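Local coordinates for protein agglutinin alpha chain (Artocarpus integer, PDB 4R6R) that binds D-galactose and the T-antigen disaccharide Gal-beta1,3-GalNAc as a tetrameric plant lectin that also recognises human IgA-1, at residues 8-13 with 32-37. Numbering follows the deposited sequence.
Sequences AFTGIR and YDLNGS. With EDO (1,2-ethanediol), chain K.
T10 and G11 both face D33 in a classic beta bulge, where the antiparallel strands 11-19 and 25-34 of one sheet of the beta-prism type I fold come together. T10 N donates to D33 O at 2.8 Å, and the bond from G11 N to the same oxygen is weak. D33 N returns a bond to G11 O. Next to the bulge, L34 to S37 form a type I' turn that leads into strand 37-40. T10 reaches this turn: its OG1 accepts an almost straight bond (177°) from N35 N at 2.7 Å. F9 and Y32 form an offset stack, with centroids 4.2 Å apart and planes at 18°. F9 CD2 lies over the centre of the Y32 ring, while G11 O sits in plane at that ring's edge. The Y32 hydroxyl is hydrogen-bonded to D6 OD2. L34 packs on L34 of the second subunit, so the turn also lies at a subunit interface. R13 runs extended from CG to NE and brings its guanidinium side-on to the D33 carboxylate. R13 NE and NH1 both donate to D33 OD1, in a salt bridge with the guanidinium and carboxylate planes 43° apart. The other oxygen serves the turn in an Asx motif: D33 OD2 accepts from G36 N at 2.9 Å, on its syn side.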
ATOM      1  N   ALA A   8      10.216   2.569   9.162  1.00 13.76           N
ATOM      2  CA  ALA A   8       9.703   1.365   8.511  1.00 12.92           C
ATOM      3  C   ALA A   8      10.736   0.577   7.674  1.00 12.64           C
ATOM      4  O   ALA A   8      11.591   1.199   7.026  1.00 12.67           O
ATOM      5  CB  ALA A   8       8.524   1.783   7.619  1.00 13.24           C
ATOM      6  N   PHE A   9      10.586  -0.755   7.628  1.00 12.85           N
ATOM      7  CA  PHE A   9      11.591  -1.633   7.016  1.00 13.73           C
ATOM      8  C   PHE A   9      10.844  -2.660   6.201  1.00 12.77           C
ATOM      9  O   PHE A   9       9.645  -2.475   5.866  1.00 13.22           O
ATOM     10  CB  PHE A   9      12.519  -2.235   8.115  1.00 13.01           C
ATOM     11  CG  PHE A   9      13.276  -1.182   8.796  1.00 14.06           C
ATOM     12  CD1 PHE A   9      14.485  -0.727   8.263  1.00 14.41           C
ATOM     13  CD2 PHE A   9      12.757  -0.592   9.929  1.00 13.39           C
ATOM     14  CE1 PHE A   9      15.139   0.309   8.875  1.00 14.02           C
ATOM     15  CE2 PHE A   9      13.398   0.456  10.532  1.00 12.38           C
ATOM     16  CZ  PHE A   9      14.603   0.923  10.007  1.00 13.68           C
ATOM     17  N   THR A  10      11.513  -3.773   5.826  1.00 12.80           N
ATOM     18  CA  THR A  10      10.986  -4.880   4.944  1.00 13.82           C
ATOM     19  C   THR A  10      10.427  -5.986   5.816  1.00 14.71           C
ATOM     20  O   THR A  10       9.723  -6.852   5.316  1.00 17.70           O
ATOM     21  CB  THR A  10      12.162  -5.480   4.063  1.00 16.80           C
ATOM     22  OG1 THR A  10      12.814  -4.395   3.432  1.00 21.68           O
ATOM     23  CG2 THR A  10      11.638  -6.534   3.013  1.00 21.80           C
ATOM     24  N   GLY A  11      10.763  -6.068   7.126  1.00 13.35           N
ATOM     25  CA  GLY A  11      10.332  -7.177   7.943  1.00 13.33           C
ATOM     26  C   GLY A  11      11.152  -7.195   9.216  1.00 13.36           C
ATOM     27  O   GLY A  11      11.848  -6.179   9.477  1.00 13.49           O
ATOM     28  N   ILE A  12      10.991  -8.249   9.993  1.00 12.89           N
ATOM     29  CA  ILE A  12      11.625  -8.356  11.328  1.00 11.72           C
ATOM     30  C   ILE A  12      12.413  -9.642  11.403  1.00 11.89           C
ATOM     31  O   ILE A  12      11.936 -10.745  11.095  1.00 13.71           O
ATOM     32  CB  ILE A  12      10.603  -8.291  12.485  1.00 12.97           C
ATOM     33  CG1 ILE A  12       9.974  -6.882  12.471  1.00 14.11           C
ATOM     34  CG2 ILE A  12      11.275  -8.555  13.823  1.00 12.86           C
ATOM     35  CD1 ILE A  12       8.741  -6.803  13.363  1.00 17.35           C
ATOM     36  N   ARG A  13      13.698  -9.522  11.751  1.00 11.47           N
ATOM     37  CA  ARG A  13      14.547 -10.697  11.956  1.00 12.75           C
ATOM     38  C   ARG A  13      14.699 -11.098  13.418  1.00 14.54           C
ATOM     39  O   ARG A  13      14.754 -12.282  13.705  1.00 14.94           O
ATOM     40  CB  ARG A  13      15.954 -10.481  11.343  1.00 13.51           C
ATOM     41  CG  ARG A  13      15.855 -10.526   9.809  1.00 13.97           C
ATOM     42  CD  ARG A  13      17.188  -9.972   9.215  1.00 16.95           C
ATOM     43  NE  ARG A  13      17.232 -10.151   7.730  1.00 16.15           N
ATOM     44  CZ  ARG A  13      17.621 -11.270   7.117  1.00 18.87           C
ATOM     45  NH1 ARG A  13      17.627 -11.294   5.782  1.00 21.07           N
ATOM     46  NH2 ARG A  13      18.076 -12.310   7.839  1.00 22.05           N
ATOM     47  N   TYR A  32      15.788  -5.472  12.012  1.00 11.01           N
ATOM     48  CA  TYR A  32      14.817  -5.595  10.929  1.00 11.44           C
ATOM     49  C   TYR A  32      15.468  -6.298   9.774  1.00 12.57           C
ATOM     50  O   TYR A  32      16.709  -6.465   9.709  1.00 13.10           O
ATOM     51  CB  TYR A  32      14.390  -4.160  10.513  1.00 12.43           C
ATOM     52  CG  TYR A  32      13.733  -3.378  11.617  1.00 12.94           C
ATOM     53  CD1 TYR A  32      12.360  -3.592  11.891  1.00 12.11           C
ATOM     54  CD2 TYR A  32      14.465  -2.508  12.463  1.00 11.95           C
ATOM     55  CE1 TYR A  32      11.733  -2.851  12.913  1.00 11.95           C
ATOM     56  CE2 TYR A  32      13.826  -1.777  13.484  1.00 11.47           C
ATOM     57  CZ  TYR A  32      12.450  -1.959  13.685  1.00 13.34           C
ATOM     58  OH  TYR A  32      11.721  -1.367  14.680  1.00 13.08           O
ATOM     59  N   ASP A  33      14.634  -6.613   8.785  1.00 13.37           N
ATOM     60  CA  ASP A  33      15.182  -6.850   7.440  1.00 13.82           C
ATOM     61  C   ASP A  33      14.997  -5.564   6.616  1.00 12.83           C
ATOM     62  O   ASP A  33      13.954  -4.916   6.713  1.00 14.35           O
ATOM     63  CB  ASP A  33      14.422  -7.943   6.724  1.00 15.96           C
ATOM     64  CG  ASP A  33      15.079  -8.282   5.378  1.00 17.52           C
ATOM     65  OD1 ASP A  33      16.205  -8.799   5.476  1.00 18.24           O
ATOM     66  OD2 ASP A  33      14.455  -7.928   4.332  1.00 20.04           O
ATOM     67  N   LEU A  34      15.987  -5.232   5.823  1.00 13.13           N
ATOM     68  CA  LEU A  34      15.948  -4.180   4.858  1.00 13.53           C
ATOM     69  C   LEU A  34      16.400  -4.742   3.501  1.00 14.43           C
ATOM     70  O   LEU A  34      17.597  -4.910   3.257  1.00 16.11           O
ATOM     71  CB  LEU A  34      16.814  -2.982   5.310  1.00 15.17           C
ATOM     72  CG  LEU A  34      16.746  -1.808   4.285  1.00 15.41           C
ATOM     73  CD1 LEU A  34      15.339  -1.194   4.096  1.00 17.30           C
ATOM     74  CD2 LEU A  34      17.804  -0.780   4.684  1.00 19.54           C
ATOM     75  N   ASN A  35      15.394  -4.977   2.682  1.00 15.52           N
ATOM     76  CA  ASN A  35      15.625  -5.531   1.323  1.00 17.38           C
ATOM     77  C   ASN A  35      16.632  -6.662   1.352  1.00 16.80           C
ATOM     78  O   ASN A  35      17.562  -6.693   0.538  1.00 19.97           O
ATOM     79  CB  ASN A  35      16.079  -4.402   0.415  1.00 16.34           C
ATOM     80  CG  ASN A  35      15.109  -3.274   0.407  1.00 14.50           C
ATOM     81  OD1 ASN A  35      15.506  -2.073   0.634  1.00 18.74           O
ATOM     82  ND2 ASN A  35      13.843  -3.592   0.210  1.00 13.54           N
ATOM     83  N   GLY A  36      16.454  -7.559   2.315  1.00 18.54           N
ATOM     84  CA  GLY A  36      17.243  -8.803   2.376  1.00 19.12           C
ATOM     85  C   GLY A  36      18.486  -8.746   3.235  1.00 21.14           C
ATOM     86  O   GLY A  36      19.121  -9.812   3.421  1.00 23.08           O
ATOM     87  N   SER A  37      18.850  -7.572   3.766  1.00 18.13           N
ATOM     88  CA  SER A  37      19.993  -7.386   4.672  1.00 19.29           C
ATOM     89  C   SER A  37      19.492  -7.093   6.057  1.00 17.83           C
ATOM     90  O   SER A  37      18.530  -6.352   6.197  1.00 19.05           O
ATOM     91  CB  SER A  37      20.811  -6.128   4.296  1.00 23.24           C
ATOM     92  OG  SER A  37      21.492  -6.399   3.078  1.00 30.06           O
TER
HETATM   93  C1  EDO K 203      19.822  -2.979   1.923  1.00 37.22           C
HETATM   94  O1  EDO K 203      20.150  -4.313   1.478  1.00 43.38           O
HETATM   95  C2  EDO K 203      18.990  -2.277   0.850  1.00 38.31           C
HETATM   96  O2  EDO K 203      19.485  -2.581  -0.497  1.00 49.22           O